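PDB 4LXR: protein toll from Drosophila melanogaster, which serves as the receptor for the activated cytokine Spätzle, signalling in embryonic dorsal-ventral patterning and in antifungal innate immunity. Local coordinates for residues 392-397 and 416-421; 343-348 and 367-372; 352-357 and 373-378. One frame throughout, in Å; residues are numbered along the deposited sequence.

Interaction 1 of 3, residues 392-397 and 416-421; sequences LVMSRN and LHLDHN. With NAG (2-acetamido-2-deoxy-beta-D-glucopyranose), chain E.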
loop_
_atom_site.group_PDB
_atom_site.type_symbol
_atom_site.label_atom_id
_atom_site.label_comp_id
_atom_site.label_asym_id
_atom_site.label_seq_id
_atom_site.Cartn_x
_atom_site.Cartn_y
_atom_site.Cartn_z
ATOM N N LEU A 392 -2.707 -17.138 4.976
ATOM C CA LEU A 392 -1.449 -17.795 4.660
ATOM C C LEU A 392 -0.639 -16.866 3.756
ATOM O O LEU A 392 -1.096 -16.481 2.664
ATOM C CB LEU A 392 -1.703 -19.137 3.950
ATOM C CG LEU A 392 -0.477 -19.935 3.502
ATOM C CD1 LEU A 392 0.444 -20.247 4.715
ATOM C CD2 LEU A 392 -0.869 -21.240 2.761
ATOM N N VAL A 393 0.553 -16.490 4.212
ATOM C CA VAL A 393 1.408 -15.585 3.439
ATOM C C VAL A 393 2.691 -16.311 3.062
ATOM O O VAL A 393 3.452 -16.730 3.938
ATOM C CB VAL A 393 1.735 -14.278 4.208
ATOM C CG1 VAL A 393 2.521 -13.302 3.329
ATOM C CG2 VAL A 393 0.467 -13.620 4.701
ATOM N N MET A 394 2.905 -16.494 1.755
ATOM C CA MET A 394 4.077 -17.199 1.259
ATOM C C MET A 394 4.719 -16.421 0.129
ATOM O O MET A 394 5.335 -17.002 -0.785
ATOM C CB MET A 394 3.726 -18.616 0.803
ATOM C CG MET A 394 3.097 -19.460 1.907
ATOM S SD MET A 394 2.965 -21.184 1.448
ATOM C CE MET A 394 4.669 -21.667 1.252
ATOM N N SER A 395 4.572 -15.102 0.209
ATOM C CA SER A 395 5.149 -14.183 -0.770
ATOM C C SER A 395 6.656 -14.290 -0.838
ATOM O O SER A 395 7.312 -14.527 0.179
ATOM C CB SER A 395 4.788 -12.748 -0.393
ATOM O OG SER A 395 3.424 -12.685 -0.049
ATOM N N ARG A 396 7.195 -14.085 -2.037
ATOM C CA ARG A 396 8.633 -14.028 -2.255
ATOM C C ARG A 396 9.328 -15.275 -1.701
ATOM O O ARG A 396 10.226 -15.187 -0.856
ATOM C CB ARG A 396 9.226 -12.733 -1.672
ATOM C CG ARG A 396 8.769 -11.454 -2.410
ATOM C CD ARG A 396 9.210 -10.162 -1.711
ATOM N NE ARG A 396 8.745 -10.145 -0.327
ATOM C CZ ARG A 396 7.553 -9.705 0.061
ATOM N NH1 ARG A 396 6.700 -9.192 -0.811
ATOM N NH2 ARG A 396 7.218 -9.777 1.330
ATOM N N ASN A 397 8.865 -16.433 -2.166
ATOM C CA ASN A 397 9.587 -17.690 -2.020
ATOM C C ASN A 397 10.039 -18.132 -3.419
ATOM O O ASN A 397 10.168 -17.299 -4.299
ATOM C CB ASN A 397 8.721 -18.739 -1.318
ATOM C CG ASN A 397 8.768 -18.615 0.203
ATOM O OD1 ASN A 397 9.523 -19.330 0.860
ATOM N ND2 ASN A 397 7.965 -17.707 0.768
ATOM N N LEU A 416 -5.138 -15.808 0.861
ATOM C CA LEU A 416 -4.022 -16.607 0.390
ATOM C C LEU A 416 -3.089 -15.754 -0.477
ATOM O O LEU A 416 -3.456 -15.329 -1.567
ATOM C CB LEU A 416 -4.543 -17.822 -0.383
ATOM C CG LEU A 416 -3.478 -18.743 -0.986
ATOM C CD1 LEU A 416 -2.440 -19.172 0.074
ATOM C CD2 LEU A 416 -4.136 -19.953 -1.622
ATOM N N HIS A 417 -1.890 -15.490 0.029
ATOM C CA HIS A 417 -0.896 -14.694 -0.694
ATOM C C HIS A 417 0.265 -15.545 -1.182
ATOM O O HIS A 417 1.084 -16.023 -0.385
ATOM C CB HIS A 417 -0.361 -13.575 0.192
ATOM C CG HIS A 417 -1.431 -12.671 0.719
ATOM N ND1 HIS A 417 -1.793 -11.500 0.087
ATOM C CD2 HIS A 417 -2.229 -12.775 1.808
ATOM C CE1 HIS A 417 -2.759 -10.916 0.772
ATOM N NE2 HIS A 417 -3.045 -11.671 1.817
ATOM N N LEU A 418 0.332 -15.710 -2.498
ATOM C CA LEU A 418 1.381 -16.480 -3.131
ATOM C C LEU A 418 2.136 -15.619 -4.126
ATOM O O LEU A 418 2.752 -16.139 -5.056
ATOM C CB LEU A 418 0.805 -17.722 -3.830
ATOM C CG LEU A 418 0.167 -18.750 -2.888
ATOM C CD1 LEU A 418 -0.422 -19.906 -3.670
ATOM C CD2 LEU A 418 1.169 -19.257 -1.830
ATOM N N ASP A 419 2.109 -14.304 -3.920
ATOM C CA ASP A 419 2.741 -13.382 -4.866
ATOM C C ASP A 419 4.278 -13.503 -4.919
ATOM O O ASP A 419 4.907 -13.761 -3.906
ATOM C CB ASP A 419 2.336 -11.936 -4.554
ATOM C CG ASP A 419 2.387 -11.624 -3.057
ATOM O OD1 ASP A 419 1.917 -12.452 -2.259
ATOM O OD2 ASP A 419 2.903 -10.554 -2.668
ATOM N N HIS A 420 4.860 -13.294 -6.105
ATOM C CA HIS A 420 6.314 -13.285 -6.308
ATOM C C HIS A 420 6.917 -14.677 -6.094
ATOM O O HIS A 420 7.799 -14.880 -5.269
ATOM C CB HIS A 420 7.010 -12.239 -5.409
ATOM C CG HIS A 420 6.334 -10.901 -5.396
ATOM N ND1 HIS A 420 6.234 -10.103 -6.516
ATOM C CD2 HIS A 420 5.722 -10.223 -4.397
ATOM C CE1 HIS A 420 5.589 -8.993 -6.211
ATOM N NE2 HIS A 420 5.274 -9.037 -4.928
ATOM N N ASN A 421 6.405 -15.639 -6.836
ATOM C CA ASN A 421 6.913 -16.995 -6.789
ATOM C C ASN A 421 7.129 -17.481 -8.220
ATOM O O ASN A 421 7.158 -16.665 -9.145
ATOM C CB ASN A 421 5.952 -17.888 -5.995
ATOM C CG ASN A 421 6.193 -17.798 -4.498
ATOM O OD1 ASN A 421 7.221 -18.271 -4.015
ATOM N ND2 ASN A 421 5.264 -17.180 -3.757
HETATM C C1 NAG E . 8.622 -10.661 -9.446
HETATM C C2 NAG E . 9.105 -9.234 -9.120
HETATM C C3 NAG E . 10.632 -9.165 -9.146
HETATM C C4 NAG E . 11.242 -10.251 -8.266
HETATM C C5 NAG E . 10.695 -11.607 -8.697
HETATM C C6 NAG E . 11.221 -12.761 -7.875
HETATM C C7 NAG E . 7.518 -7.456 -9.737
HETATM C C8 NAG E . 7.076 -6.516 -10.818
HETATM N N2 NAG E . 8.541 -8.263 -10.045
HETATM O O3 NAG E . 11.030 -7.869 -8.717
HETATM O O4 NAG E . 12.657 -10.272 -8.422
HETATM O O5 NAG E . 9.267 -11.606 -8.561
HETATM O O6 NAG E . 10.846 -12.637 -6.510
HETATM O O7 NAG E . 6.974 -7.484 -8.637
HETATM O O HOH W 1 3.602 -8.962 -0.627
HETATM O O HOH W 2 10.614 -14.620 -4.913
#
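Two successive leucine-rich repeats, LRR 11 and LRR 12 of the Toll ectodomain, meet here through their LxLxxN-type segments, Met394 standing in for the second leucine of 392-397, with Leu392 and Val393 lying parallel beside Leu416 and His417. His417 N reaches Leu392 O at 2.9 Å, and Met394 N returns to His417 O. Past the strands the coils keep in step: Arg396 N donates to Asp419 O. On the buried side the Leu392 and Leu416 side chains run side by side, CD2 of the first 3.7 Å from CD1 of the second, and Met394 CB rests on Leu418 CD2. Asn421 ties two coils. Its ND2 gives one hydrogen to Met394 O in the preceding coil (3.0 Å, 171°) and the other to Leu418 O in its own, both acceptor oxygens lying in its amide plane. With an alanine here, the buried Met394 and Leu418 carbonyls are likely to lose these donors and the tie between the coils to weaken. On the opposite face Ser395 OG donates a hydrogen bond to Asp419 OD1 at 2.7 Å, coming in from above the carboxylate plane; Asp419 is placed for this by a chi1 of 44°, which sets CG between its backbone N and carbonyl carbon. Arg396 and His420 run alongside each other, CG of the arginine 3.6 Å from CB of the histidine. A water bridges Arg396 NH1 to Asp419 OD2, while Arg396 NE pairs with Asp372 of the preceding coil. The His420 ring meets a sugar at its edge, CE1 lying 3.2 Å from O7 of the N-acetylglucosamine, and its ND1 bonds to Asn455. Inward leucines and an asparagine bonded to carbonyls of two coils are the signature of the leucine-rich-repeat solenoid.

Interaction 2 of 3, residues 343-348 and 367-372; sequences SLDLSN and DLRLED. With NAG (2-acetamido-2-deoxy-beta-D-glucopyranose), chain D.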
loop_
_atom_site.group_PDB
_atom_site.type_symbol
_atom_site.label_atom_id
_atom_site.label_comp_id
_atom_site.label_asym_id
_atom_site.label_seq_id
_atom_site.Cartn_x
_atom_site.Cartn_y
_atom_site.Cartn_z
ATOM N N SER A 343 -0.744 -17.716 15.975
ATOM C CA SER A 343 0.046 -16.984 14.998
ATOM C C SER A 343 1.487 -17.466 15.034
ATOM O O SER A 343 2.105 -17.537 16.101
ATOM C CB SER A 343 0.014 -15.492 15.326
ATOM O OG SER A 343 0.861 -14.770 14.461
ATOM N N LEU A 344 2.006 -17.827 13.870
ATOM C CA LEU A 344 3.409 -18.185 13.716
ATOM C C LEU A 344 3.991 -17.328 12.612
ATOM O O LEU A 344 3.442 -17.268 11.502
ATOM C CB LEU A 344 3.564 -19.661 13.329
ATOM C CG LEU A 344 5.009 -20.098 13.109
ATOM C CD1 LEU A 344 5.836 -19.922 14.395
ATOM C CD2 LEU A 344 5.025 -21.543 12.677
ATOM N N ASP A 345 5.099 -16.668 12.913
ATOM C CA ASP A 345 5.768 -15.830 11.936
ATOM C C ASP A 345 7.169 -16.369 11.722
ATOM O O ASP A 345 7.985 -16.385 12.643
ATOM C CB ASP A 345 5.837 -14.387 12.432
ATOM C CG ASP A 345 6.282 -13.413 11.355
ATOM O OD1 ASP A 345 7.044 -13.799 10.429
ATOM O OD2 ASP A 345 5.855 -12.243 11.436
ATOM N N LEU A 346 7.434 -16.809 10.496
ATOM C CA LEU A 346 8.751 -17.300 10.115
ATOM C C LEU A 346 9.262 -16.507 8.921
ATOM O O LEU A 346 10.149 -16.967 8.204
ATOM C CB LEU A 346 8.680 -18.781 9.736
ATOM C CG LEU A 346 8.456 -19.781 10.863
ATOM C CD1 LEU A 346 8.151 -21.142 10.270
ATOM C CD2 LEU A 346 9.699 -19.843 11.728
ATOM N N SER A 347 8.679 -15.334 8.698
ATOM C CA SER A 347 9.050 -14.501 7.556
ATOM C C SER A 347 10.528 -14.129 7.624
ATOM O O SER A 347 11.115 -14.090 8.712
ATOM C CB SER A 347 8.171 -13.238 7.481
ATOM O OG SER A 347 8.357 -12.388 8.615
ATOM N N ASN A 348 11.126 -13.887 6.461
ATOM C CA ASN A 348 12.530 -13.471 6.351
ATOM C C ASN A 348 13.549 -14.396 6.984
ATOM O O ASN A 348 14.405 -13.961 7.749
ATOM C CB ASN A 348 12.740 -12.036 6.863
ATOM C CG ASN A 348 12.106 -11.006 5.961
ATOM O OD1 ASN A 348 12.585 -10.774 4.852
ATOM N ND2 ASN A 348 11.009 -10.382 6.426
ATOM N N ASP A 367 -3.038 -17.734 11.608
ATOM C CA ASP A 367 -2.189 -16.855 10.807
ATOM C C ASP A 367 -0.825 -17.477 10.648
ATOM O O ASP A 367 -0.182 -17.837 11.633
ATOM C CB ASP A 367 -2.026 -15.467 11.469
ATOM C CG ASP A 367 -3.315 -14.679 11.465
ATOM O OD1 ASP A 367 -3.642 -14.061 10.421
ATOM O OD2 ASP A 367 -4.012 -14.708 12.498
ATOM N N LEU A 368 -0.376 -17.599 9.407
ATOM C CA LEU A 368 0.896 -18.233 9.148
ATOM C C LEU A 368 1.692 -17.402 8.159
ATOM O O LEU A 368 1.272 -17.212 7.022
ATOM C CB LEU A 368 0.697 -19.672 8.646
ATOM C CG LEU A 368 1.977 -20.406 8.256
ATOM C CD1 LEU A 368 3.005 -20.333 9.424
ATOM C CD2 LEU A 368 1.680 -21.846 7.899
ATOM N N ARG A 369 2.846 -16.907 8.599
ATOM C CA ARG A 369 3.672 -16.031 7.776
ATOM C C ARG A 369 4.962 -16.726 7.375
ATOM O O ARG A 369 5.836 -16.977 8.214
ATOM C CB ARG A 369 3.988 -14.736 8.523
ATOM C CG ARG A 369 2.771 -14.037 9.124
ATOM C CD ARG A 369 1.871 -13.420 8.058
ATOM N NE ARG A 369 2.567 -12.395 7.274
ATOM C CZ ARG A 369 2.051 -11.211 6.950
ATOM N NH1 ARG A 369 2.760 -10.353 6.222
ATOM N NH2 ARG A 369 0.824 -10.886 7.342
ATOM N N LEU A 370 5.077 -17.044 6.089
ATOM C CA LEU A 370 6.257 -17.713 5.569
ATOM C C LEU A 370 6.946 -16.887 4.494
ATOM O O LEU A 370 7.814 -17.395 3.787
ATOM C CB LEU A 370 5.877 -19.088 4.997
ATOM C CG LEU A 370 5.358 -20.090 6.032
ATOM C CD1 LEU A 370 4.740 -21.328 5.353
ATOM C CD2 LEU A 370 6.506 -20.489 6.950
ATOM N N GLU A 371 6.541 -15.627 4.344
ATOM C CA GLU A 371 7.042 -14.816 3.233
ATOM C C GLU A 371 8.559 -14.607 3.364
ATOM O O GLU A 371 9.115 -14.719 4.458
ATOM C CB GLU A 371 6.263 -13.480 3.115
ATOM C CG GLU A 371 6.427 -12.505 4.306
ATOM C CD GLU A 371 5.379 -12.700 5.399
ATOM O OE1 GLU A 371 4.845 -13.829 5.534
ATOM O OE2 GLU A 371 5.075 -11.710 6.115
ATOM N N ASP A 372 9.220 -14.335 2.242
ATOM C CA ASP A 372 10.664 -14.066 2.207
ATOM C C ASP A 372 11.520 -15.232 2.691
ATOM O O ASP A 372 12.365 -15.113 3.596
ATOM C CB ASP A 372 11.006 -12.733 2.896
ATOM C CG ASP A 372 10.411 -11.535 2.150
ATOM O OD1 ASP A 372 10.918 -11.179 1.063
ATOM O OD2 ASP A 372 9.416 -10.974 2.631
HETATM C C1 NAG D . -1.488 -13.377 18.532
HETATM C C2 NAG D . -1.753 -11.868 18.669
HETATM C C3 NAG D . -3.229 -11.562 18.431
HETATM C C4 NAG D . -3.717 -12.176 17.124
HETATM C C5 NAG D . -3.366 -13.663 17.071
HETATM C C6 NAG D . -3.728 -14.325 15.754
HETATM C C7 NAG D . -0.246 -10.612 20.143
HETATM C C8 NAG D . 0.019 -10.156 21.550
HETATM N N2 NAG D . -1.337 -11.360 19.967
HETATM O O3 NAG D . -3.414 -10.151 18.411
HETATM O O4 NAG D . -5.132 -12.042 17.058
HETATM O O5 NAG D . -1.955 -13.829 17.247
HETATM O O6 NAG D . -3.180 -13.639 14.635
HETATM O O7 NAG D . 0.499 -10.321 19.210
HETATM O O HOH W 3 9.007 -9.417 4.483
#
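Strands 343-345 and 367-369 run parallel, their axes 4.9 Å apart and only 3° from alignment, with Ser343, Leu344 and Asp345 opposite Asp367, Leu368 and Arg369. Leu344 is held at both ends of its backbone: its N donates to Asp367 O and its O accepts from Arg369 N, before Leu346 N closes on Arg369 O at 2.8 Å. Beyond the strands Asn348 N still finds Glu371 O. The leucines form the inner layer. Leu344 lies beside Leu368, and Leu346 CD1 touches Leu370 CD2 at 3.8 Å, each pair pointing the same way. The face bearing Asp345 and Arg369, away from the leucines, is polar. Asp345 OD1 takes two bonds from Ser347, one from the backbone N, making an Asx turn, and one from OG at 2.6 Å on its syn lone pair. That leaves Ser347 CB against the carboxylate of Glu371, 3.5 Å from CD. Glu371 turns at chi2 (-91°) to bring OE2 to both NE and NH1 of Arg369, in one of the two arginine conformers a side-on salt bridge in the guanidinium plane with NH1 at 2.7 Å. Farther along, Asn348 and Asp372 lie alongside with amide and carboxylate planes 8° apart; a water accepts from Asn348 ND2 and donates to Asp372 OD2, and Asp372 OD1 has Arg396 as its salt-bridge partner. At the other end O6 of an N-acetylglucosamine donates to Asp367 OD2 at 2.5 Å, and its ring oxygen O5 rests against Ser343 CB. The same sugar also bonds to Arg298. The pair sits within the run of parallel strands: strand 319-321 flanks Ser343 and Leu344, while strand 391-393 packs against Asp367, Leu368, Arg369 and Glu371.

Interaction 3 of 3, residues 352-357 and 373-378; sequences THLPDS and NLLTGI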
loop_
_atom_site.group_PDB
_atom_site.type_symbol
_atom_site.label_atom_id
_atom_site.label_comp_id
_atom_site.label_asym_id
_atom_site.label_seq_id
_atom_site.Cartn_x
_atom_site.Cartn_y
_atom_site.Cartn_z
ATOM N N THR A 352 14.360 -23.693 3.251
ATOM C CA THR A 352 14.275 -24.434 1.998
ATOM C C THR A 352 13.189 -25.503 2.068
ATOM O O THR A 352 12.630 -25.883 1.048
ATOM C CB THR A 352 15.595 -25.108 1.625
ATOM O OG1 THR A 352 16.058 -25.879 2.740
ATOM C CG2 THR A 352 16.646 -24.063 1.210
ATOM N N HIS A 353 12.882 -25.968 3.273
ATOM C CA HIS A 353 11.822 -26.954 3.450
ATOM C C HIS A 353 11.319 -27.031 4.894
ATOM O O HIS A 353 12.049 -26.746 5.841
ATOM C CB HIS A 353 12.292 -28.336 2.996
ATOM C CG HIS A 353 13.482 -28.840 3.747
ATOM N ND1 HIS A 353 13.374 -29.519 4.942
ATOM C CD2 HIS A 353 14.808 -28.756 3.479
ATOM C CE1 HIS A 353 14.581 -29.837 5.375
ATOM N NE2 HIS A 353 15.468 -29.388 4.504
ATOM N N LEU A 354 10.052 -27.406 5.033
ATOM C CA LEU A 354 9.412 -27.618 6.319
ATOM C C LEU A 354 8.968 -29.071 6.354
ATOM O O LEU A 354 8.457 -29.579 5.358
ATOM C CB LEU A 354 8.193 -26.715 6.458
ATOM C CG LEU A 354 8.432 -25.219 6.287
ATOM C CD1 LEU A 354 7.118 -24.485 6.243
ATOM C CD2 LEU A 354 9.309 -24.693 7.422
ATOM N N PRO A 355 9.181 -29.755 7.487
ATOM C CA PRO A 355 8.751 -31.151 7.557
ATOM C C PRO A 355 7.242 -31.231 7.463
ATOM O O PRO A 355 6.560 -30.381 8.028
ATOM C CB PRO A 355 9.216 -31.595 8.950
ATOM C CG PRO A 355 10.344 -30.671 9.270
ATOM C CD PRO A 355 9.894 -29.343 8.707
ATOM N N ASP A 356 6.750 -32.246 6.763
ATOM C CA ASP A 356 5.327 -32.464 6.545
ATOM C C ASP A 356 4.515 -32.518 7.832
ATOM O O ASP A 356 3.334 -32.159 7.838
ATOM C CB ASP A 356 5.109 -33.751 5.731
ATOM C CG ASP A 356 5.214 -33.518 4.223
ATOM O OD1 ASP A 356 5.247 -32.345 3.790
ATOM O OD2 ASP A 356 5.239 -34.505 3.466
ATOM N N SER A 357 5.145 -32.963 8.918
ATOM C CA SER A 357 4.445 -33.153 10.184
ATOM C C SER A 357 4.558 -31.936 11.124
ATOM O O SER A 357 4.051 -31.955 12.246
ATOM C CB SER A 357 4.954 -34.426 10.880
ATOM O OG SER A 357 6.235 -34.235 11.480
ATOM N N ASN A 373 11.293 -16.360 2.036
ATOM C CA ASN A 373 12.041 -17.570 2.273
ATOM C C ASN A 373 12.380 -18.220 0.934
ATOM O O ASN A 373 12.230 -17.598 -0.112
ATOM C CB ASN A 373 11.241 -18.497 3.191
ATOM C CG ASN A 373 11.458 -18.162 4.666
ATOM O OD1 ASN A 373 12.533 -18.409 5.202
ATOM N ND2 ASN A 373 10.465 -17.565 5.303
ATOM N N LEU A 374 12.838 -19.461 0.968
ATOM C CA LEU A 374 13.288 -20.135 -0.236
ATOM C C LEU A 374 12.549 -21.439 -0.436
ATOM O O LEU A 374 13.141 -22.407 -0.875
ATOM C CB LEU A 374 14.782 -20.428 -0.130
ATOM C CG LEU A 374 15.683 -19.206 0.068
ATOM C CD1 LEU A 374 17.108 -19.645 0.350
ATOM C CD2 LEU A 374 15.631 -18.288 -1.157
ATOM N N LEU A 375 11.269 -21.478 -0.071
ATOM C CA LEU A 375 10.472 -22.693 -0.221
ATOM C C LEU A 375 10.124 -22.944 -1.693
ATOM O O LEU A 375 9.856 -22.002 -2.448
ATOM C CB LEU A 375 9.197 -22.592 0.625
ATOM C CG LEU A 375 9.492 -22.480 2.132
ATOM C CD1 LEU A 375 8.287 -21.997 2.881
ATOM C CD2 LEU A 375 9.977 -23.805 2.692
ATOM N N THR A 376 10.122 -24.210 -2.094
ATOM C CA THR A 376 9.920 -24.546 -3.500
ATOM C C THR A 376 8.629 -25.296 -3.773
ATOM O O THR A 376 8.272 -25.480 -4.913
ATOM C CB THR A 376 11.042 -25.420 -4.046
ATOM O OG1 THR A 376 11.245 -26.527 -3.161
ATOM C CG2 THR A 376 12.326 -24.635 -4.203
ATOM N N GLY A 377 7.929 -25.729 -2.736
ATOM C CA GLY A 377 6.745 -26.531 -2.952
ATOM C C GLY A 377 5.765 -26.437 -1.811
ATOM O O GLY A 377 6.088 -25.942 -0.730
ATOM N N ILE A 378 4.541 -26.873 -2.067
ATOM C CA ILE A 378 3.565 -27.050 -1.004
ATOM C C ILE A 378 3.107 -28.477 -1.156
ATOM O O ILE A 378 2.646 -28.877 -2.242
ATOM C CB ILE A 378 2.360 -26.105 -1.131
ATOM C CG1 ILE A 378 2.826 -24.664 -1.307
ATOM C CG2 ILE A 378 1.455 -26.232 0.096
ATOM C CD1 ILE A 378 1.698 -23.650 -1.233
HETATM O O HOH W 4 10.048 -26.383 -0.053
HETATM O O HOH W 5 13.697 -26.629 -1.580
#
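The backbones of 352-357 and 373-378 come together at one point, the CA atoms of Thr352 and Leu375 4.7 Å apart, and no direct hydrogen bond joins them. This is the stacking of successive coils in the leucine-rich-repeat solenoid, LRR 9 against LRR 10, beyond strands 343-345 and 367-369 at a largely exposed edge. Leu375 is the buried residue of the contact. With CG turned beside its own backbone N (chi1 -63°), its CD2 methyl reaches over the neighbouring main chain, 3.7 Å from both Thr352 C and His353 N. The same methyl meets CG of Leu354 at 4.2 Å, the two leucine side chains crossing at about a right angle. Leu374 lies farther out: its carbonyl O is 3.7 Å from Thr352 CA, and the Thr352 methyl CG2 approaches Leu374 CB. Segment 373-378 is bonded to its surroundings: Asn373 OD1 accepts from Leu351 N, and its ND2 donates to Leu346 O of LRR 9 and to Leu370 O of its own coil. Leu375 N in turn bonds to Asn397 of the following repeat. Between the two segments water does the polar bridging, and Thr352 O receives a bond from each of two molecules. One of them accepts from Thr376 N at 3.0 Å; the other lies 2.9 Å from Thr376 OG1, and both stand 2.9 Å from Thr352 O.

Overall arrangement
All three contacts belong to one run of leucine-rich repeats in the Toll ectodomain. Interaction 2 joins LRR 9 to LRR 10 through their strands, interaction 3 joins the same two repeats farther round the coil, and interaction 1 joins LRR 11 to LRR 12. Along the chain the segments of interactions 2 and 3 alternate, and both close before interaction 1 opens. Their centres lie 10 to 13 Å apart. Strands 367-369 and 391-393 are neighbours, so interactions 1 and 2 meet directly, Val393 O bonding to Leu370 N. Asn397 OD1 bonds to Leu375 N, tying interaction 1 to interaction 3. Each coil is thus bonded to the next, building the continuous solenoid.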